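Local coordinates for Non-structural protein 9 (Avian infectious bronchitis virus, PDB 5C94) that forms a homodimer that binds RNA and probably serves the viral replicase as it copies the RNA genome, at residues Ser51-Lys56 and Val88-Phe93; Val70-Pro75 and Tyr92-Thr97. All coordinates share one frame; numbering follows the deposited sequence.

How the contacts relate
Both contacts meet the later part of strand 85-93, contact 1 through a loop, contact 2 through the end of strand 67-71 and beyond. They share Y92, whose hydroxyl and ring meet the loop in contact 1 and whose ring face takes P75 in contact 2. Contact 1 lies nearer the surface: apart from L55 and Y92 its residues are exposed or partly exposed, with a proline-tyrosine contact and a water bridge. Contact 2, closer to the centre of the chain, buries more surface and adds a long salt bridge between exposed K95 and buried D73 to backbone hydrogen bonds and aliphatic packing. Segments 51-56 and 70-75 also meet directly, L72 N probably hydrogen-bonding K56 O and L55 packing on L72.

Contact 1. Residues Ser51-Lys56 and Val88-Phe93; sequences SNPNLK and VVYLYF
P53 and Y90, with L55 and Y92 beside them, fasten the loop 51-56 onto strand 85-93 of the antiparallel barrel of coronavirus nsp9. The loop joins strands 42-50 and 57-61, and an Asx turn begun by N52 shapes it. Y90 and Y92 are two residues apart in the strand, so both side chains rise from the same side, toward the loop.

The packing is of two kinds. P53 lays its CB over the centre of one face of the Y90 ring in a CH-pi contact, 3.7 Å from the ring centroid and 12° off the normal. A compact, rigid proline suits this place because it offers C-H groups to a flat aromatic surface. The same ring runs close to the loop backbone, with Y90 CE2 3.3 Å from S51 O. L55, buried, crosses Y92 at about a right angle, its CB 3.6 Å from Y92 CZ, and supplies an apolar neighbour to the ring.

The polar contacts gather at the phenol of Y92. With CG opposite its own carbonyl carbon (chi1 -52°), the ring points its hydroxyl into the bend of the loop. The hydroxyl sits too close to P53, so its exact place and its bonds are less sure. As modelled, Y92 OH donates to N52 O at 2.6 Å, with N52 O at the ring edge, in its plane, and L55 N donates to Y92 OH at 3.1 Å; a tyrosine would thus serve a carbonyl and an N-H at once.

At the outer end a water donates to S51 O at 3.2 Å and to V88 O at 3.0 Å. Within the turn, N54 N points at N52 OD1 in the carbonyl plane, 2.7 Å away with an N-H...O angle of 161°.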
loop_
_atom_site.group_PDB
_atom_site.type_symbol
_atom_site.label_atom_id
_atom_site.label_comp_id
_atom_site.label_asym_id
_atom_site.label_seq_id
_atom_site.Cartn_x
_atom_site.Cartn_y
_atom_site.Cartn_z
ATOM N N SER A 51 9.106 -17.791 -6.645
ATOM C CA SER A 51 10.366 -17.783 -7.391
ATOM C C SER A 51 10.098 -18.090 -8.856
ATOM O O SER A 51 10.886 -17.763 -9.739
ATOM C CB SER A 51 11.328 -18.810 -6.824
ATOM O OG SER A 51 10.624 -19.990 -6.470
ATOM N N ASN A 52 8.973 -18.751 -9.091
ATOM C CA ASN A 52 8.518 -19.129 -10.419
ATOM C C ASN A 52 7.857 -17.951 -11.169
ATOM O O ASN A 52 6.887 -17.367 -10.681
ATOM C CB ASN A 52 7.540 -20.302 -10.270
ATOM C CG ASN A 52 7.179 -20.961 -11.587
ATOM O OD1 ASN A 52 6.941 -20.295 -12.608
ATOM N ND2 ASN A 52 7.079 -22.291 -11.557
ATOM N N PRO A 53 8.375 -17.610 -12.361
ATOM C CA PRO A 53 7.845 -16.523 -13.204
ATOM C C PRO A 53 6.696 -16.918 -14.142
ATOM O O PRO A 53 6.169 -16.056 -14.848
ATOM C CB PRO A 53 9.058 -16.118 -14.045
ATOM C CG PRO A 53 9.793 -17.429 -14.242
ATOM C CD PRO A 53 9.634 -18.158 -12.897
ATOM N N ASN A 54 6.299 -18.184 -14.154
ATOM C CA ASN A 54 5.354 -18.631 -15.170
ATOM C C ASN A 54 3.951 -18.904 -14.684
ATOM O O ASN A 54 3.155 -19.498 -15.416
ATOM C CB ASN A 54 5.880 -19.889 -15.834
ATOM C CG ASN A 54 7.245 -19.690 -16.406
ATOM O OD1 ASN A 54 7.425 -18.873 -17.305
ATOM N ND2 ASN A 54 8.222 -20.422 -15.886
ATOM N N LEU A 55 3.646 -18.482 -13.460
ATOM C CA LEU A 55 2.363 -18.806 -12.858
ATOM C C LEU A 55 1.227 -18.025 -13.511
ATOM O O LEU A 55 1.419 -16.885 -13.953
ATOM C CB LEU A 55 2.402 -18.535 -11.361
ATOM C CG LEU A 55 3.542 -19.246 -10.641
ATOM C CD1 LEU A 55 3.525 -18.877 -9.181
ATOM C CD2 LEU A 55 3.437 -20.757 -10.820
ATOM N N LYS A 56 0.062 -18.646 -13.600
ATOM C CA LYS A 56 -1.109 -18.021 -14.175
ATOM C C LYS A 56 -2.350 -18.087 -13.333
ATOM O O LYS A 56 -3.265 -17.372 -13.560
ATOM C CB LYS A 56 -1.520 -18.700 -15.473
ATOM C CG LYS A 56 -0.640 -18.516 -16.686
ATOM C CD LYS A 56 -0.106 -17.124 -16.814
ATOM C CE LYS A 56 -0.098 -16.648 -18.236
ATOM N NZ LYS A 56 -1.171 -15.654 -18.493
ATOM N N VAL A 88 15.420 -12.876 -6.069
ATOM C CA VAL A 88 14.461 -12.443 -7.060
ATOM C C VAL A 88 13.107 -13.059 -6.739
ATOM O O VAL A 88 12.982 -14.275 -6.661
ATOM C CB VAL A 88 14.879 -12.837 -8.478
ATOM C CG1 VAL A 88 13.760 -12.524 -9.437
ATOM C CG2 VAL A 88 16.141 -12.089 -8.885
ATOM N N VAL A 89 12.108 -12.206 -6.536
ATOM C CA VAL A 89 10.750 -12.633 -6.218
ATOM C C VAL A 89 9.769 -12.079 -7.244
ATOM O O VAL A 89 9.828 -10.905 -7.600
ATOM C CB VAL A 89 10.335 -12.176 -4.803
ATOM C CG1 VAL A 89 8.910 -12.614 -4.487
ATOM C CG2 VAL A 89 11.315 -12.722 -3.750
ATOM N N TYR A 90 8.881 -12.937 -7.733
ATOM C CA TYR A 90 7.840 -12.544 -8.681
ATOM C C TYR A 90 6.541 -12.298 -7.945
ATOM O O TYR A 90 6.081 -13.140 -7.169
ATOM C CB TYR A 90 7.670 -13.622 -9.760
ATOM C CG TYR A 90 8.923 -13.750 -10.584
ATOM C CD1 TYR A 90 9.141 -12.917 -11.678
ATOM C CD2 TYR A 90 9.928 -14.641 -10.227
ATOM C CE1 TYR A 90 10.307 -13.004 -12.430
ATOM C CE2 TYR A 90 11.110 -14.723 -10.970
ATOM C CZ TYR A 90 11.287 -13.898 -12.067
ATOM O OH TYR A 90 12.437 -13.970 -12.816
ATOM N N LEU A 91 5.964 -11.127 -8.161
ATOM C CA LEU A 91 4.767 -10.730 -7.437
ATOM C C LEU A 91 3.619 -10.606 -8.436
ATOM O O LEU A 91 3.698 -9.833 -9.405
ATOM C CB LEU A 91 5.014 -9.427 -6.681
ATOM C CG LEU A 91 3.973 -8.742 -5.776
ATOM C CD1 LEU A 91 3.115 -7.835 -6.588
ATOM C CD2 LEU A 91 3.109 -9.704 -5.015
ATOM N N TYR A 92 2.582 -11.411 -8.212
ATOM C CA TYR A 92 1.426 -11.462 -9.084
ATOM C C TYR A 92 0.220 -10.936 -8.348
ATOM O O TYR A 92 -0.172 -11.511 -7.331
ATOM C CB TYR A 92 1.093 -12.892 -9.530
ATOM C CG TYR A 92 2.179 -13.740 -10.143
ATOM C CD1 TYR A 92 3.184 -14.318 -9.362
ATOM C CD2 TYR A 92 2.152 -14.020 -11.499
ATOM C CE1 TYR A 92 4.155 -15.119 -9.940
ATOM C CE2 TYR A 92 3.096 -14.813 -12.083
ATOM C CZ TYR A 92 4.091 -15.361 -11.313
ATOM O OH TYR A 92 5.004 -16.158 -11.947
ATOM N N PHE A 93 -0.393 -9.882 -8.857
ATOM C CA PHE A 93 -1.665 -9.466 -8.304
ATOM C C PHE A 93 -2.736 -10.318 -8.930
ATOM O O PHE A 93 -2.599 -10.810 -10.046
ATOM C CB PHE A 93 -1.945 -7.986 -8.548
ATOM C CG PHE A 93 -1.044 -7.072 -7.781
ATOM C CD1 PHE A 93 -1.190 -6.926 -6.405
ATOM C CD2 PHE A 93 -0.032 -6.375 -8.431
ATOM C CE1 PHE A 93 -0.353 -6.083 -5.693
ATOM C CE2 PHE A 93 0.810 -5.528 -7.732
ATOM C CZ PHE A 93 0.655 -5.382 -6.359
HETATM O O HOH W 1 13.586 -16.588 -8.534
#

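Contact 2. Residues Val70-Pro75 and Tyr92-Thr97; sequences VDLDPP and YFIKNT
P75 and Y92 run alongside each other in the same direction, and the pyrrolidine is compact enough to lie against the phenol face, P75 CB 3.6 Å from the ring centroid in a CH-pi contact. D73 O meets the edge of that ring, 3.6 Å from Y92 CD2. L72 suits this place because the fork of its side chain gives each neighbour a methyl: CD1 approaches Y92 CD2 at 3.9 Å, and CD2 lies against I94 CG1, which also packs on V70 CG2.

K95 bends at chi2 (76°), folding back across D73. Its NZ donates to L72 O at 3.0 Å, from above the carbonyl plane, and forms a long salt bridge with D73 OD1 at 3.7 Å. A flexible lysine can keep its methylenes against D71 CB while its ammonium reaches these oxygens. D73 OD2 pairs with R102, so the buried carboxylate is probably stabilised as an anion.

L72 and I94 form a single beta bridge, flanked by D73 N to F93 O and K95 N to D71 O, each 2.9 Å. It joins the chain near the ends of strands 67-71 and 85-93, helping to close the barrel, with strand 42-50 against L72 and I94 and helix 99-109 against F93.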
loop_
_atom_site.group_PDB
_atom_site.type_symbol
_atom_site.label_atom_id
_atom_site.label_comp_id
_atom_site.label_asym_id
_atom_site.label_seq_id
_atom_site.Cartn_x
_atom_site.Cartn_y
_atom_site.Cartn_z
ATOM N N VAL A 70 -8.232 -18.402 -8.782
ATOM C CA VAL A 70 -8.212 -17.033 -9.298
ATOM C C VAL A 70 -7.116 -16.858 -10.360
ATOM O O VAL A 70 -6.044 -17.478 -10.290
ATOM C CB VAL A 70 -7.987 -15.984 -8.172
ATOM C CG1 VAL A 70 -9.092 -16.063 -7.142
ATOM C CG2 VAL A 70 -6.637 -16.184 -7.505
ATOM N N ASP A 71 -7.413 -16.028 -11.354
ATOM C CA ASP A 71 -6.456 -15.666 -12.393
ATOM C C ASP A 71 -5.439 -14.649 -11.871
ATOM O O ASP A 71 -5.731 -13.857 -10.969
ATOM C CB ASP A 71 -7.199 -15.106 -13.615
ATOM C CG ASP A 71 -8.002 -16.175 -14.361
ATOM O OD1 ASP A 71 -7.639 -17.375 -14.314
ATOM O OD2 ASP A 71 -9.026 -15.815 -14.976
ATOM N N LEU A 72 -4.251 -14.667 -12.459
ATOM C CA LEU A 72 -3.185 -13.748 -12.082
ATOM C C LEU A 72 -2.866 -12.767 -13.220
ATOM O O LEU A 72 -2.834 -13.158 -14.385
ATOM C CB LEU A 72 -1.928 -14.542 -11.701
ATOM C CG LEU A 72 -2.105 -15.586 -10.602
ATOM C CD1 LEU A 72 -0.815 -16.363 -10.382
ATOM C CD2 LEU A 72 -2.553 -14.897 -9.315
ATOM N N ASP A 73 -2.632 -11.501 -12.883
ATOM C CA ASP A 73 -2.022 -10.568 -13.823
ATOM C C ASP A 73 -0.579 -11.002 -14.107
ATOM O O ASP A 73 -0.027 -11.851 -13.401
ATOM C CB ASP A 73 -2.048 -9.147 -13.267
ATOM C CG ASP A 73 -3.452 -8.552 -13.226
ATOM O OD1 ASP A 73 -4.358 -9.057 -13.923
ATOM O OD2 ASP A 73 -3.641 -7.552 -12.501
ATOM N N PRO A 74 0.051 -10.438 -15.145
ATOM C CA PRO A 74 1.469 -10.812 -15.270
ATOM C C PRO A 74 2.283 -10.294 -14.070
ATOM O O PRO A 74 1.896 -9.301 -13.464
ATOM C CB PRO A 74 1.899 -10.133 -16.569
ATOM C CG PRO A 74 0.565 -9.848 -17.312
ATOM C CD PRO A 74 -0.410 -9.559 -16.240
ATOM N N PRO A 75 3.400 -10.955 -13.735
ATOM C CA PRO A 75 4.112 -10.624 -12.500
ATOM C C PRO A 75 5.036 -9.394 -12.601
ATOM O O PRO A 75 5.604 -9.164 -13.665
ATOM C CB PRO A 75 4.937 -11.890 -12.250
ATOM C CG PRO A 75 5.295 -12.343 -13.653
ATOM C CD PRO A 75 4.025 -12.092 -14.448
ATOM N N TYR A 92 2.582 -11.411 -8.212
ATOM C CA TYR A 92 1.426 -11.462 -9.084
ATOM C C TYR A 92 0.220 -10.936 -8.348
ATOM O O TYR A 92 -0.172 -11.511 -7.331
ATOM C CB TYR A 92 1.093 -12.892 -9.530
ATOM C CG TYR A 92 2.179 -13.740 -10.143
ATOM C CD1 TYR A 92 3.184 -14.318 -9.362
ATOM C CD2 TYR A 92 2.152 -14.020 -11.499
ATOM C CE1 TYR A 92 4.155 -15.119 -9.940
ATOM C CE2 TYR A 92 3.096 -14.813 -12.083
ATOM C CZ TYR A 92 4.091 -15.361 -11.313
ATOM O OH TYR A 92 5.004 -16.158 -11.947
ATOM N N PHE A 93 -0.393 -9.882 -8.857
ATOM C CA PHE A 93 -1.665 -9.466 -8.304
ATOM C C PHE A 93 -2.736 -10.318 -8.930
ATOM O O PHE A 93 -2.599 -10.810 -10.046
ATOM C CB PHE A 93 -1.945 -7.986 -8.548
ATOM C CG PHE A 93 -1.044 -7.072 -7.781
ATOM C CD1 PHE A 93 -1.190 -6.926 -6.405
ATOM C CD2 PHE A 93 -0.032 -6.375 -8.431
ATOM C CE1 PHE A 93 -0.353 -6.083 -5.693
ATOM C CE2 PHE A 93 0.810 -5.528 -7.732
ATOM C CZ PHE A 93 0.655 -5.382 -6.359
ATOM N N ILE A 94 -3.803 -10.495 -8.186
ATOM C CA ILE A 94 -4.925 -11.262 -8.644
ATOM C C ILE A 94 -5.808 -10.415 -9.579
ATOM O O ILE A 94 -5.979 -9.216 -9.361
ATOM C CB ILE A 94 -5.666 -11.784 -7.410
ATOM C CG1 ILE A 94 -4.877 -12.991 -6.894
ATOM C CG2 ILE A 94 -7.129 -12.093 -7.700
ATOM C CD1 ILE A 94 -5.206 -13.391 -5.536
ATOM N N LYS A 95 -6.316 -11.038 -10.641
ATOM C CA LYS A 95 -7.108 -10.360 -11.656
ATOM C C LYS A 95 -8.169 -9.495 -11.000
ATOM O O LYS A 95 -8.920 -9.985 -10.146
ATOM C CB LYS A 95 -7.773 -11.372 -12.592
ATOM C CG LYS A 95 -7.591 -11.094 -14.076
ATOM C CD LYS A 95 -6.184 -11.489 -14.514
ATOM C CE LYS A 95 -6.024 -11.521 -16.029
ATOM N NZ LYS A 95 -4.600 -11.765 -16.427
ATOM N N ASN A 96 -8.186 -8.211 -11.378
ATOM C CA ASN A 96 -9.213 -7.247 -10.957
ATOM C C ASN A 96 -9.132 -6.783 -9.514
ATOM O O ASN A 96 -10.119 -6.310 -8.958
ATOM C CB ASN A 96 -10.615 -7.809 -11.196
ATOM C CG ASN A 96 -10.834 -8.220 -12.635
ATOM O OD1 ASN A 96 -11.360 -9.303 -12.910
ATOM N ND2 ASN A 96 -10.402 -7.366 -13.568
ATOM N N THR A 97 -7.962 -6.915 -8.909
ATOM C CA THR A 97 -7.775 -6.434 -7.560
ATOM C C THR A 97 -7.908 -4.913 -7.592
ATOM O O THR A 97 -7.472 -4.273 -8.547
ATOM C CB THR A 97 -6.410 -6.874 -6.998
ATOM O OG1 THR A 97 -6.424 -8.293 -6.801
ATOM C CG2 THR A 97 -6.129 -6.194 -5.660
HETATM O O HOH W 2 -6.791 -6.967 -13.877
HETATM O O HOH W 3 0.774 -8.546 -11.001
#